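Local coordinates for CRISPR-associated protein CasA/Cse1 (Thermus thermophilus, PDB 4AN8), which probably serves in CRISPR adaptive immunity against mobile genetic elements as a subunit of the Cascade ribonucleoprotein complex, at residues P17-L22 / A43-P48; A54-L59 / A160-Q165; K182-A187 / W247-V252; R243-P248 / D279-Q284. All blocks are in the same frame, centred on the assembly; numbering follows the deposited sequence.

Contact 1: P17-L22 / A43-P48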
loop_
_atom_site.group_PDB
_atom_site.type_symbol
_atom_site.label_atom_id
_atom_site.label_comp_id
_atom_site.label_asym_id
_atom_site.label_seq_id
_atom_site.Cartn_x
_atom_site.Cartn_y
_atom_site.Cartn_z
ATOM N N PRO A 17 12.850 -21.210 4.540
ATOM C CA PRO A 17 11.429 -20.874 4.398
ATOM C C PRO A 17 11.036 -19.689 5.269
ATOM O O PRO A 17 11.141 -19.788 6.472
ATOM C CB PRO A 17 10.712 -22.154 4.867
ATOM C CG PRO A 17 11.755 -22.963 5.631
ATOM C CD PRO A 17 13.088 -22.566 5.077
ATOM N N TRP A 18 10.605 -18.582 4.681
ATOM C CA TRP A 18 10.175 -17.434 5.484
ATOM C C TRP A 18 9.112 -16.607 4.776
ATOM O O TRP A 18 8.464 -15.777 5.399
ATOM C CB TRP A 18 11.374 -16.548 5.882
ATOM C CG TRP A 18 12.046 -15.868 4.744
ATOM C CD1 TRP A 18 12.845 -16.442 3.804
ATOM C CD2 TRP A 18 11.991 -14.466 4.432
ATOM N NE1 TRP A 18 13.276 -15.488 2.906
ATOM C CE2 TRP A 18 12.768 -14.267 3.277
ATOM C CE3 TRP A 18 11.351 -13.360 5.019
ATOM C CZ2 TRP A 18 12.929 -13.010 2.699
ATOM C CZ3 TRP A 18 11.510 -12.115 4.446
ATOM C CH2 TRP A 18 12.286 -11.947 3.297
ATOM N N ILE A 19 8.939 -16.844 3.475
ATOM C CA ILE A 19 7.961 -16.127 2.661
ATOM C C ILE A 19 6.681 -16.968 2.551
ATOM O O ILE A 19 6.681 -18.048 1.944
ATOM C CB ILE A 19 8.520 -15.845 1.241
ATOM C CG1 ILE A 19 9.838 -15.067 1.313
ATOM C CG2 ILE A 19 7.507 -15.097 0.375
ATOM C CD1 ILE A 19 10.523 -14.922 -0.026
ATOM N N PRO A 20 5.582 -16.489 3.154
ATOM C CA PRO A 20 4.345 -17.276 3.126
ATOM C C PRO A 20 3.617 -17.162 1.789
ATOM O O PRO A 20 3.137 -16.070 1.453
ATOM C CB PRO A 20 3.493 -16.643 4.237
ATOM C CG PRO A 20 4.233 -15.386 4.666
ATOM C CD PRO A 20 5.380 -15.160 3.738
ATOM N N VAL A 21 3.516 -18.266 1.048
ATOM C CA VAL A 21 2.804 -18.255 -0.227
ATOM C C VAL A 21 1.697 -19.317 -0.273
ATOM O O VAL A 21 1.824 -20.385 0.319
ATOM C CB VAL A 21 3.783 -18.501 -1.427
ATOM C CG1 VAL A 21 4.730 -17.318 -1.636
ATOM C CG2 VAL A 21 4.578 -19.775 -1.191
ATOM N N LEU A 22 0.623 -19.032 -0.991
ATOM C CA LEU A 22 -0.454 -19.996 -1.146
ATOM C C LEU A 22 -0.101 -20.982 -2.256
ATOM O O LEU A 22 0.219 -20.591 -3.386
ATOM C CB LEU A 22 -1.758 -19.266 -1.454
ATOM C CG LEU A 22 -3.110 -19.924 -1.188
ATOM C CD1 LEU A 22 -3.222 -20.422 0.236
ATOM C CD2 LEU A 22 -4.211 -18.914 -1.488
ATOM N N ALA A 43 -0.243 -19.173 -5.847
ATOM C CA ALA A 43 -1.350 -18.283 -6.171
ATOM C C ALA A 43 -0.958 -16.855 -5.810
ATOM O O ALA A 43 -1.270 -15.902 -6.531
ATOM C CB ALA A 43 -2.642 -18.706 -5.424
ATOM N N ARG A 44 -0.263 -16.711 -4.691
ATOM C CA ARG A 44 0.133 -15.392 -4.218
ATOM C C ARG A 44 0.933 -15.484 -2.921
ATOM O O ARG A 44 0.998 -16.543 -2.279
ATOM C CB ARG A 44 -1.105 -14.536 -3.961
ATOM C CG ARG A 44 -2.038 -15.150 -2.963
ATOM C CD ARG A 44 -3.169 -14.217 -2.617
ATOM N NE ARG A 44 -4.113 -14.851 -1.710
ATOM C CZ ARG A 44 -5.177 -15.548 -2.109
ATOM N NH1 ARG A 44 -5.440 -15.699 -3.405
ATOM N NH2 ARG A 44 -5.985 -16.091 -1.209
ATOM N N ILE A 45 1.539 -14.362 -2.553
ATOM C CA ILE A 45 2.087 -14.192 -1.230
ATOM C C ILE A 45 0.900 -13.992 -0.316
ATOM O O ILE A 45 0.013 -13.188 -0.618
ATOM C CB ILE A 45 3.023 -12.987 -1.183
ATOM C CG1 ILE A 45 4.386 -13.391 -1.759
ATOM C CG2 ILE A 45 3.162 -12.490 0.239
ATOM C CD1 ILE A 45 5.309 -12.267 -1.925
ATOM N N GLU A 46 0.876 -14.747 0.780
ATOM C CA GLU A 46 -0.298 -14.888 1.617
ATOM C C GLU A 46 0.002 -14.571 3.084
ATOM O O GLU A 46 0.604 -15.374 3.808
ATOM C CB GLU A 46 -0.845 -16.311 1.500
ATOM C CG GLU A 46 -2.026 -16.621 2.426
ATOM C CD GLU A 46 -3.326 -15.951 1.998
ATOM O OE1 GLU A 46 -3.341 -15.214 0.982
ATOM O OE2 GLU A 46 -4.346 -16.178 2.679
ATOM N N THR A 47 -0.449 -13.414 3.534
ATOM C CA THR A 47 -0.210 -13.009 4.896
ATOM C C THR A 47 -1.389 -12.188 5.390
ATOM O O THR A 47 -2.019 -11.476 4.610
ATOM C CB THR A 47 1.110 -12.180 5.002
ATOM O OG1 THR A 47 1.158 -11.526 6.274
ATOM C CG2 THR A 47 1.180 -11.126 3.873
ATOM N N PRO A 48 -1.706 -12.289 6.684
ATOM C CA PRO A 48 -2.739 -11.404 7.223
ATOM C C PRO A 48 -2.305 -9.933 7.222
ATOM O O PRO A 48 -3.154 -9.052 7.134
ATOM C CB PRO A 48 -2.935 -11.912 8.659
ATOM C CG PRO A 48 -1.686 -12.633 8.992
ATOM C CD PRO A 48 -1.176 -13.219 7.693
#

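Contact 2: A54-L59 / A160-Q165. With ACT (acetate ion), chain C.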
loop_
_atom_site.group_PDB
_atom_site.type_symbol
_atom_site.label_atom_id
_atom_site.label_comp_id
_atom_site.label_asym_id
_atom_site.label_seq_id
_atom_site.Cartn_x
_atom_site.Cartn_y
_atom_site.Cartn_z
ATOM N N ALA A 54 3.251 -6.124 1.193
ATOM C CA ALA A 54 3.841 -5.044 0.397
ATOM C C ALA A 54 5.353 -5.211 0.288
ATOM O O ALA A 54 5.897 -5.223 -0.816
ATOM C CB ALA A 54 3.515 -3.692 0.987
ATOM N N VAL A 55 6.008 -5.378 1.436
ATOM C CA VAL A 55 7.471 -5.445 1.456
ATOM C C VAL A 55 8.024 -6.732 0.878
ATOM O O VAL A 55 9.082 -6.706 0.263
ATOM C CB VAL A 55 8.091 -5.213 2.849
ATOM C CG1 VAL A 55 7.770 -3.855 3.340
ATOM C CG2 VAL A 55 7.658 -6.298 3.851
ATOM N N LEU A 56 7.311 -7.844 1.023
ATOM C CA LEU A 56 7.778 -9.091 0.424
ATOM C C LEU A 56 7.830 -8.973 -1.109
ATOM O O LEU A 56 8.830 -9.366 -1.728
ATOM C CB LEU A 56 6.948 -10.288 0.887
ATOM C CG LEU A 56 7.035 -10.643 2.382
ATOM C CD1 LEU A 56 5.934 -11.637 2.824
ATOM C CD2 LEU A 56 8.392 -11.166 2.726
ATOM N N HIS A 57 6.799 -8.382 -1.715
ATOM C CA HIS A 57 6.836 -8.100 -3.152
ATOM C C HIS A 57 7.954 -7.139 -3.517
ATOM O O HIS A 57 8.600 -7.332 -4.544
ATOM C CB HIS A 57 5.527 -7.495 -3.658
ATOM C CG HIS A 57 4.412 -8.473 -3.747
ATOM N ND1 HIS A 57 3.510 -8.665 -2.722
ATOM C CD2 HIS A 57 4.064 -9.343 -4.725
ATOM C CE1 HIS A 57 2.647 -9.603 -3.072
ATOM N NE2 HIS A 57 2.955 -10.021 -4.285
ATOM N N ARG A 58 8.170 -6.100 -2.706
ATOM C CA ARG A 58 9.189 -5.084 -3.048
ATOM C C ARG A 58 10.616 -5.639 -2.974
ATOM O O ARG A 58 11.450 -5.300 -3.802
ATOM C CB ARG A 58 9.048 -3.802 -2.207
ATOM C CG ARG A 58 7.705 -3.088 -2.404
ATOM C CD ARG A 58 7.317 -2.169 -1.219
ATOM N NE ARG A 58 8.244 -1.042 -1.082
ATOM C CZ ARG A 58 8.208 0.050 -1.842
ATOM N NH1 ARG A 58 7.295 0.156 -2.792
ATOM N NH2 ARG A 58 9.096 1.028 -1.661
ATOM N N LEU A 59 10.880 -6.493 -1.994
ATOM C CA LEU A 59 12.147 -7.212 -1.932
ATOM C C LEU A 59 12.352 -8.131 -3.173
ATOM O O LEU A 59 13.410 -8.106 -3.813
ATOM C CB LEU A 59 12.239 -8.002 -0.636
ATOM C CG LEU A 59 13.524 -8.826 -0.466
ATOM C CD1 LEU A 59 14.768 -7.938 -0.584
ATOM C CD2 LEU A 59 13.534 -9.597 0.887
ATOM N N ALA A 160 9.328 -9.004 10.204
ATOM C CA ALA A 160 9.133 -7.807 10.994
ATOM C C ALA A 160 10.227 -6.775 10.648
ATOM O O ALA A 160 9.961 -5.584 10.544
ATOM C CB ALA A 160 9.178 -8.157 12.459
ATOM N N LEU A 161 11.456 -7.246 10.453
ATOM C CA LEU A 161 12.539 -6.360 10.030
ATOM C C LEU A 161 12.152 -5.622 8.754
ATOM O O LEU A 161 12.246 -4.407 8.672
ATOM C CB LEU A 161 13.821 -7.154 9.810
ATOM C CG LEU A 161 15.016 -6.393 9.218
ATOM C CD1 LEU A 161 15.387 -5.165 10.067
ATOM C CD2 LEU A 161 16.223 -7.342 9.028
ATOM N N LEU A 162 11.711 -6.374 7.757
ATOM C CA LEU A 162 11.411 -5.829 6.451
ATOM C C LEU A 162 10.276 -4.837 6.557
ATOM O O LEU A 162 10.315 -3.783 5.963
ATOM C CB LEU A 162 10.977 -6.932 5.503
ATOM C CG LEU A 162 12.003 -7.504 4.553
ATOM C CD1 LEU A 162 11.216 -8.376 3.541
ATOM C CD2 LEU A 162 12.757 -6.385 3.831
ATOM N N VAL A 163 9.251 -5.184 7.324
ATOM C CA VAL A 163 8.145 -4.269 7.457
ATOM C C VAL A 163 8.648 -2.959 8.067
ATOM O O VAL A 163 8.339 -1.878 7.572
ATOM C CB VAL A 163 7.004 -4.872 8.309
ATOM C CG1 VAL A 163 6.040 -3.755 8.776
ATOM C CG2 VAL A 163 6.283 -5.993 7.510
ATOM N N HIS A 164 9.424 -3.066 9.140
ATOM C CA HIS A 164 9.841 -1.862 9.864
ATOM C C HIS A 164 10.660 -0.912 9.004
ATOM O O HIS A 164 10.497 0.293 9.096
ATOM C CB HIS A 164 10.627 -2.239 11.129
ATOM C CG HIS A 164 10.893 -1.088 12.050
ATOM N ND1 HIS A 164 9.887 -0.412 12.710
ATOM C CD2 HIS A 164 12.053 -0.509 12.442
ATOM C CE1 HIS A 164 10.413 0.541 13.454
ATOM N NE2 HIS A 164 11.728 0.507 13.306
ATOM N N GLN A 165 11.532 -1.456 8.161
ATOM C CA GLN A 165 12.391 -0.643 7.286
ATOM C C GLN A 165 11.608 0.110 6.207
ATOM O O GLN A 165 12.086 1.133 5.687
ATOM C CB GLN A 165 13.481 -1.512 6.622
ATOM C CG GLN A 165 14.465 -2.167 7.597
ATOM C CD GLN A 165 15.347 -1.141 8.314
ATOM O OE1 GLN A 165 14.935 -0.011 8.531
ATOM N NE2 GLN A 165 16.567 -1.523 8.639
HETATM C C ACT C . 6.113 -0.245 12.115
HETATM O O ACT C . 6.692 -1.279 11.658
HETATM O OXT ACT C . 6.673 0.322 13.115
HETATM C CH3 ACT C . 4.831 0.287 11.494
#

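Contact 3: K182-A187 / W247-V252. With ACT (acetate ion), chain D.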
loop_
_atom_site.group_PDB
_atom_site.type_symbol
_atom_site.label_atom_id
_atom_site.label_comp_id
_atom_site.label_asym_id
_atom_site.label_seq_id
_atom_site.Cartn_x
_atom_site.Cartn_y
_atom_site.Cartn_z
ATOM N N LYS A 182 13.370 10.079 10.899
ATOM C CA LYS A 182 12.460 10.416 9.809
ATOM C C LYS A 182 11.599 9.203 9.440
ATOM O O LYS A 182 11.898 8.078 9.838
ATOM C CB LYS A 182 13.249 10.855 8.570
ATOM C CG LYS A 182 14.197 12.013 8.809
ATOM C CD LYS A 182 13.454 13.326 8.995
ATOM C CE LYS A 182 14.415 14.474 9.335
ATOM N NZ LYS A 182 15.012 14.342 10.710
ATOM N N ASP A 183 10.547 9.462 8.668
ATOM C CA ASP A 183 9.716 8.428 8.064
ATOM C C ASP A 183 10.565 7.503 7.191
ATOM O O ASP A 183 11.428 7.960 6.425
ATOM C CB ASP A 183 8.657 9.053 7.148
ATOM C CG ASP A 183 7.520 9.708 7.898
ATOM O OD1 ASP A 183 7.420 9.579 9.134
ATOM O OD2 ASP A 183 6.693 10.355 7.229
ATOM N N ALA A 184 10.310 6.213 7.312
ATOM C CA ALA A 184 10.809 5.254 6.349
ATOM C C ALA A 184 10.102 5.598 5.053
ATOM O O ALA A 184 9.142 6.387 5.070
ATOM C CB ALA A 184 10.490 3.841 6.808
ATOM N N PRO A 185 10.567 5.046 3.920
ATOM C CA PRO A 185 10.130 5.579 2.616
ATOM C C PRO A 185 8.649 5.443 2.287
ATOM O O PRO A 185 8.107 6.305 1.590
ATOM C CB PRO A 185 10.946 4.765 1.596
ATOM C CG PRO A 185 12.097 4.244 2.344
ATOM C CD PRO A 185 11.665 4.070 3.784
ATOM N N VAL A 186 7.992 4.374 2.723
ATOM C CA VAL A 186 6.580 4.238 2.410
ATOM C C VAL A 186 5.696 4.223 3.644
ATOM O O VAL A 186 4.629 3.646 3.634
ATOM C CB VAL A 186 6.282 3.019 1.475
ATOM C CG1 VAL A 186 6.730 3.344 0.035
ATOM C CG2 VAL A 186 6.949 1.745 2.002
ATOM N N ALA A 187 6.135 4.888 4.701
ATOM C CA ALA A 187 5.318 5.042 5.904
ATOM C C ALA A 187 3.921 5.622 5.632
ATOM O O ALA A 187 2.939 5.189 6.255
ATOM C CB ALA A 187 6.044 5.898 6.929
ATOM N N TRP A 247 15.506 0.398 1.374
ATOM C CA TRP A 247 16.042 1.461 2.204
ATOM C C TRP A 247 16.326 1.056 3.662
ATOM O O TRP A 247 15.460 0.477 4.338
ATOM C CB TRP A 247 15.053 2.617 2.211
ATOM C CG TRP A 247 15.626 3.869 2.736
ATOM C CD1 TRP A 247 15.551 4.333 4.020
ATOM C CD2 TRP A 247 16.401 4.830 2.000
ATOM N NE1 TRP A 247 16.228 5.533 4.125
ATOM C CE2 TRP A 247 16.754 5.857 2.896
ATOM C CE3 TRP A 247 16.830 4.914 0.671
ATOM C CZ2 TRP A 247 17.504 6.967 2.502
ATOM C CZ3 TRP A 247 17.582 6.011 0.282
ATOM C CH2 TRP A 247 17.914 7.023 1.199
ATOM N N PRO A 248 17.524 1.420 4.182
ATOM C CA PRO A 248 17.796 1.169 5.605
ATOM C C PRO A 248 17.313 2.311 6.509
ATOM O O PRO A 248 18.100 3.191 6.855
ATOM C CB PRO A 248 19.323 1.070 5.644
ATOM C CG PRO A 248 19.763 2.047 4.592
ATOM C CD PRO A 248 18.697 1.989 3.488
ATOM N N ALA A 249 16.038 2.293 6.906
ATOM C CA ALA A 249 15.451 3.424 7.628
ATOM C C ALA A 249 15.882 3.490 9.090
ATOM O O ALA A 249 15.900 4.563 9.695
ATOM C CB ALA A 249 13.954 3.369 7.547
ATOM N N ARG A 250 16.196 2.331 9.661
ATOM C CA ARG A 250 16.611 2.268 11.040
ATOM C C ARG A 250 17.816 1.358 11.138
ATOM O O ARG A 250 17.985 0.479 10.303
ATOM C CB ARG A 250 15.474 1.721 11.902
ATOM C CG ARG A 250 14.193 2.579 11.870
ATOM C CD ARG A 250 14.350 3.882 12.708
ATOM N NE ARG A 250 13.085 4.618 12.749
ATOM C CZ ARG A 250 12.688 5.455 11.791
ATOM N NH1 ARG A 250 13.477 5.696 10.736
ATOM N NH2 ARG A 250 11.517 6.072 11.888
ATOM N N GLY A 251 18.652 1.572 12.162
ATOM C CA GLY A 251 19.701 0.621 12.479
ATOM C C GLY A 251 19.079 -0.475 13.311
ATOM O O GLY A 251 18.438 -0.209 14.330
ATOM N N VAL A 252 19.246 -1.722 12.885
ATOM C CA VAL A 252 18.700 -2.835 13.643
ATOM C C VAL A 252 19.730 -3.929 13.664
ATOM O O VAL A 252 20.431 -4.156 12.669
ATOM C CB VAL A 252 17.415 -3.407 12.988
ATOM C CG1 VAL A 252 16.961 -4.664 13.731
ATOM C CG2 VAL A 252 16.302 -2.358 12.949
HETATM C C ACT D . 10.994 5.321 15.395
HETATM O O ACT D . 10.764 4.730 14.297
HETATM O OXT ACT D . 11.794 4.744 16.187
HETATM C CH3 ACT D . 10.341 6.641 15.735
#

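Contact 4: R243-P248 / D279-Q284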
loop_
_atom_site.group_PDB
_atom_site.type_symbol
_atom_site.label_atom_id
_atom_site.label_comp_id
_atom_site.label_asym_id
_atom_site.label_seq_id
_atom_site.Cartn_x
_atom_site.Cartn_y
_atom_site.Cartn_z
ATOM N N ARG A 243 17.108 1.003 -4.404
ATOM C CA ARG A 243 17.700 1.579 -3.191
ATOM C C ARG A 243 16.536 1.959 -2.281
ATOM O O ARG A 243 16.548 1.719 -1.095
ATOM C CB ARG A 243 18.575 2.811 -3.516
ATOM C CG ARG A 243 19.035 3.587 -2.288
ATOM C CD ARG A 243 19.914 4.828 -2.643
ATOM N NE ARG A 243 21.116 4.460 -3.400
ATOM C CZ ARG A 243 21.282 4.735 -4.697
ATOM N NH1 ARG A 243 20.355 5.399 -5.392
ATOM N NH2 ARG A 243 22.390 4.364 -5.308
ATOM N N VAL A 244 15.517 2.557 -2.861
ATOM C CA VAL A 244 14.318 2.865 -2.102
ATOM C C VAL A 244 13.528 1.626 -1.632
ATOM O O VAL A 244 13.107 1.588 -0.499
ATOM C CB VAL A 244 13.460 3.902 -2.823
ATOM C CG1 VAL A 244 12.145 4.145 -2.057
ATOM C CG2 VAL A 244 14.259 5.200 -2.921
ATOM N N TYR A 245 13.381 0.611 -2.479
ATOM C CA TYR A 245 12.753 -0.664 -2.083
ATOM C C TYR A 245 13.451 -1.333 -0.897
ATOM O O TYR A 245 12.842 -2.088 -0.136
ATOM C CB TYR A 245 12.795 -1.665 -3.247
ATOM C CG TYR A 245 11.750 -1.465 -4.332
ATOM C CD1 TYR A 245 10.828 -0.401 -4.286
ATOM C CD2 TYR A 245 11.692 -2.340 -5.409
ATOM C CE1 TYR A 245 9.878 -0.245 -5.280
ATOM C CE2 TYR A 245 10.743 -2.192 -6.407
ATOM C CZ TYR A 245 9.842 -1.156 -6.341
ATOM O OH TYR A 245 8.925 -1.035 -7.356
ATOM N N THR A 246 14.751 -1.104 -0.767
ATOM C CA THR A 246 15.501 -1.769 0.283
ATOM C C THR A 246 16.136 -0.762 1.236
ATOM O O THR A 246 17.160 -1.029 1.830
ATOM C CB THR A 246 16.599 -2.666 -0.326
ATOM O OG1 THR A 246 17.540 -1.849 -1.036
ATOM C CG2 THR A 246 15.965 -3.734 -1.284
ATOM N N TRP A 247 15.506 0.398 1.374
ATOM C CA TRP A 247 16.042 1.461 2.204
ATOM C C TRP A 247 16.326 1.056 3.662
ATOM O O TRP A 247 15.460 0.477 4.338
ATOM C CB TRP A 247 15.053 2.617 2.211
ATOM C CG TRP A 247 15.626 3.869 2.736
ATOM C CD1 TRP A 247 15.551 4.333 4.020
ATOM C CD2 TRP A 247 16.401 4.830 2.000
ATOM N NE1 TRP A 247 16.228 5.533 4.125
ATOM C CE2 TRP A 247 16.754 5.857 2.896
ATOM C CE3 TRP A 247 16.830 4.914 0.671
ATOM C CZ2 TRP A 247 17.504 6.967 2.502
ATOM C CZ3 TRP A 247 17.582 6.011 0.282
ATOM C CH2 TRP A 247 17.914 7.023 1.199
ATOM N N PRO A 248 17.524 1.420 4.182
ATOM C CA PRO A 248 17.796 1.169 5.605
ATOM C C PRO A 248 17.313 2.311 6.509
ATOM O O PRO A 248 18.100 3.191 6.855
ATOM C CB PRO A 248 19.323 1.070 5.644
ATOM C CG PRO A 248 19.763 2.047 4.592
ATOM C CD PRO A 248 18.697 1.989 3.488
ATOM N N ASP A 279 8.369 6.599 -5.932
ATOM C CA ASP A 279 8.282 5.144 -5.878
ATOM C C ASP A 279 7.211 4.652 -6.877
ATOM O O ASP A 279 6.144 5.241 -7.003
ATOM C CB ASP A 279 7.978 4.698 -4.438
ATOM C CG ASP A 279 8.028 3.201 -4.266
ATOM O OD1 ASP A 279 7.105 2.543 -4.789
ATOM O OD2 ASP A 279 8.953 2.684 -3.587
ATOM N N PRO A 280 7.520 3.585 -7.622
ATOM C CA PRO A 280 6.581 3.037 -8.615
ATOM C C PRO A 280 5.213 2.691 -8.020
ATOM O O PRO A 280 4.227 2.711 -8.744
ATOM C CB PRO A 280 7.271 1.745 -9.062
ATOM C CG PRO A 280 8.740 2.026 -8.877
ATOM C CD PRO A 280 8.827 2.905 -7.641
ATOM N N MET A 281 5.137 2.360 -6.734
ATOM C CA MET A 281 3.851 1.947 -6.183
ATOM C C MET A 281 3.022 3.118 -5.665
ATOM O O MET A 281 1.897 2.942 -5.174
ATOM C CB MET A 281 4.047 0.891 -5.108
ATOM C CG MET A 281 4.479 -0.460 -5.689
ATOM S SD MET A 281 4.945 -1.615 -4.374
ATOM C CE MET A 281 5.476 -3.035 -5.356
ATOM N N VAL A 282 3.573 4.323 -5.791
ATOM C CA VAL A 282 2.979 5.481 -5.159
ATOM C C VAL A 282 2.337 6.391 -6.187
ATOM O O VAL A 282 2.917 6.645 -7.234
ATOM C CB VAL A 282 4.055 6.263 -4.370
ATOM C CG1 VAL A 282 3.529 7.613 -3.920
ATOM C CG2 VAL A 282 4.565 5.423 -3.203
ATOM N N ALA A 283 1.135 6.880 -5.889
ATOM C CA ALA A 283 0.406 7.799 -6.752
ATOM C C ALA A 283 0.319 9.199 -6.134
ATOM O O ALA A 283 0.517 9.381 -4.937
ATOM C CB ALA A 283 -0.953 7.275 -7.009
ATOM N N GLN A 284 0.024 10.203 -6.947
ATOM C CA GLN A 284 -0.036 11.560 -6.423
ATOM C C GLN A 284 -1.266 12.299 -6.923
ATOM O O GLN A 284 -1.870 11.923 -7.943
ATOM C CB GLN A 284 1.245 12.335 -6.745
ATOM C CG GLN A 284 2.443 11.943 -5.879
ATOM C CD GLN A 284 3.714 12.702 -6.252
ATOM O OE1 GLN A 284 3.992 12.928 -7.428
ATOM N NE2 GLN A 284 4.481 13.116 -5.240
#

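Contact 1: P17-L22 / A43-P48
P20 O accepts the backbone N of E46 at 2.7 Å, in a bond that is nearly straight (179° at the hydrogen). Two residues further along, L22 N gives to R44 O at 2.8 Å. A43 N returns a bond to L22 O at 2.9 Å. Between the first two bonds V21 and I45 form an antiparallel, non-hydrogen-bonded pair, with their CA atoms 4.2 Å apart. Their side chains share one face of the sheet, where V21 CG1 meets I45 CG1 at 3.9 Å. I19 CG2 touches the same I45 CG1. I45 presents this branch because CG1 stands anti to its carbonyl carbon (chi1 -80°). P20 CB packs against E46 O at 3.2 Å.

L22 and R44 turn to the other face and lie side by side, pointing the same way. L22 CD2 sits over one face of the guanidinium, toward its rim, with R44 NH2 3.3 Å away. The R44 chain is extended from CG to NE. Its guanidinium is held from the edge by a salt bridge, R44 NE to E46 OE1 at 2.8 Å, on the syn side though tilted out of the carboxylate plane.

Further out, P20 packs on R159. T47 OG1 is hydrogen-bonded to E52 and to the backbone N of S49, at the approach to helix 50-67. W18 and I19 both face V30 in a classic beta bulge. The whole is a small antiparallel sheet of three strands, in which strand 19-23 lies in the middle, between 26-30 and the short edge strand 44-45.

Contact 2: A54-L59 / A160-Q165
With chi1 at -62°, V55 places CG1 anti to its carbonyl carbon and leaves CG2 between the backbone N and the carbonyl carbon. The CG2 methyl makes the main contact with L162 and V163. V163 meets it with CG2, the branch anti to the carbonyl carbon. The motif is a perpendicular helix-helix packing. Helices 54-59 and 160-165 cross at 90°, with their axes 9.4 Å apart at closest approach.

V55 CG2 lies 3.8 Å from L162 CB and 3.9 Å from V163 CG2. V55 and L162 slide past each other in opposite directions, and V55 CG1 rests on L162 O. One turn along the same helix, L59 CD2 touches L162 CD1 at 3.7 Å. L56 CD2 reaches that same methyl at 4.1 Å. Both leucines cross L162 at about a right angle. No hydrogen bond joins the two segments, so shape and apolar burial hold them together. The indole of W18 packs on L56, L59 and L162 and extends this apolar core.

The polar H164 points elsewhere, and its NE2 is hydrogen-bonded to Y266. An acetate ion, probably from the crystallisation liquor, lies at the edge of the H164 ring. Its two oxygens take weak bonds from H164 ND1, at 3.5 Å to O and 3.3 Å to OXT.

Contact 3: K182-A187 / W247-V252
The backbones of K182-P185 and W247-R250 run in roughly opposite directions, 150° apart, and come closest at A184 and A249, whose CA atoms are 5.2 Å apart. A type I beta turn runs from A184 to A187, and P248 is the centre of an inverse gamma turn.

A184 CB and A249 CB meet at 3.6 Å. Beside them P185 CG presses on W247 CB at 3.4 Å and meets the near end of the indole obliquely, at CG. P248 CD lies over one face of the indole, toward its rim.

R250 carries the polar part. Its chain bends at chi2 (-75°), which turns the guanidinium toward K182. There it grips one carbonyl oxygen end-on, with NH2 2.9 Å and NH1 3.0 Å from K182 O. NH1 also gives to A249 O at 2.9 Å, from well above that carbonyl plane. An acetate ion, probably from the crystallisation liquor, sits at another edge, its O 2.8 Å from R250 NE and also bonded to NH2. R250 N is hydrogen-bonded to Q165 of helix 154-167.

In this crystal every N-H of the guanidinium has an acceptor, the acetate supplying two of the five bonds. The group is held in its plane by partners along its edges. K182 O takes two donors at once. The bound acetate would probably balance part of the positive charge.

Contact 4: R243-P248 / D279-Q284
An Asx turn at D279, in the loop between strands 261-273 and 284-286, packs against the end of helix 241-245. D279 OD1 accepts the backbone N of M281 at 2.8 Å through its anti lone pair. A type I beta turn from D279 to V282 overlaps it, closed by V282 N to D279 O at 3.0 Å.

CG of D279 stands anti to the backbone N (chi1 -173°). This carries the carboxylate to the edge of the Y245 ring, with OD2 3.5 Å from Y245 CE1. Ring and carboxylate planes are turned 44° apart, and the two side chains cross at about a right angle. The far end of the tyrosine points at the proline: Y245 OH lies 3.4 Å from P280 CG. P280 comes from the opposite direction and meets the ring obliquely through CD. There is no hydrogen bond between the segments.

The D279 carboxylate is also paired with R58 of helix 50-67, whose NH2 forms a salt bridge with OD2. Y245 and M281 also pack on R58 and L61 of that helix. On the helix 241-245 side, V244 CG1 completes the contact, 3.8 Å from D279 OD2.

Contact 2 touches each of the other three. Its centre is about 13 Å from that of contact 1 and about 11 Å from those of contacts 3 and 4. P20 CD of contact 1 lies 3.7 Å from L56 CD1. Helix 160-165 meets contact 3 through Q165, whose O is 3.3 Å from A184 CB. Helix 54-59 meets contact 4 through R58, the partner of D279, which also has NH1 3.3 Å from M281 SD. Contacts 3 and 4 share W247 and P248, and P185 CB lies 3.9 Å from V244 CG1. Contact 1 touches neither contact 3 nor contact 4, with nearest atoms about 13 Å and about 10 Å apart. The acetate ions sit at contacts 2 and 3.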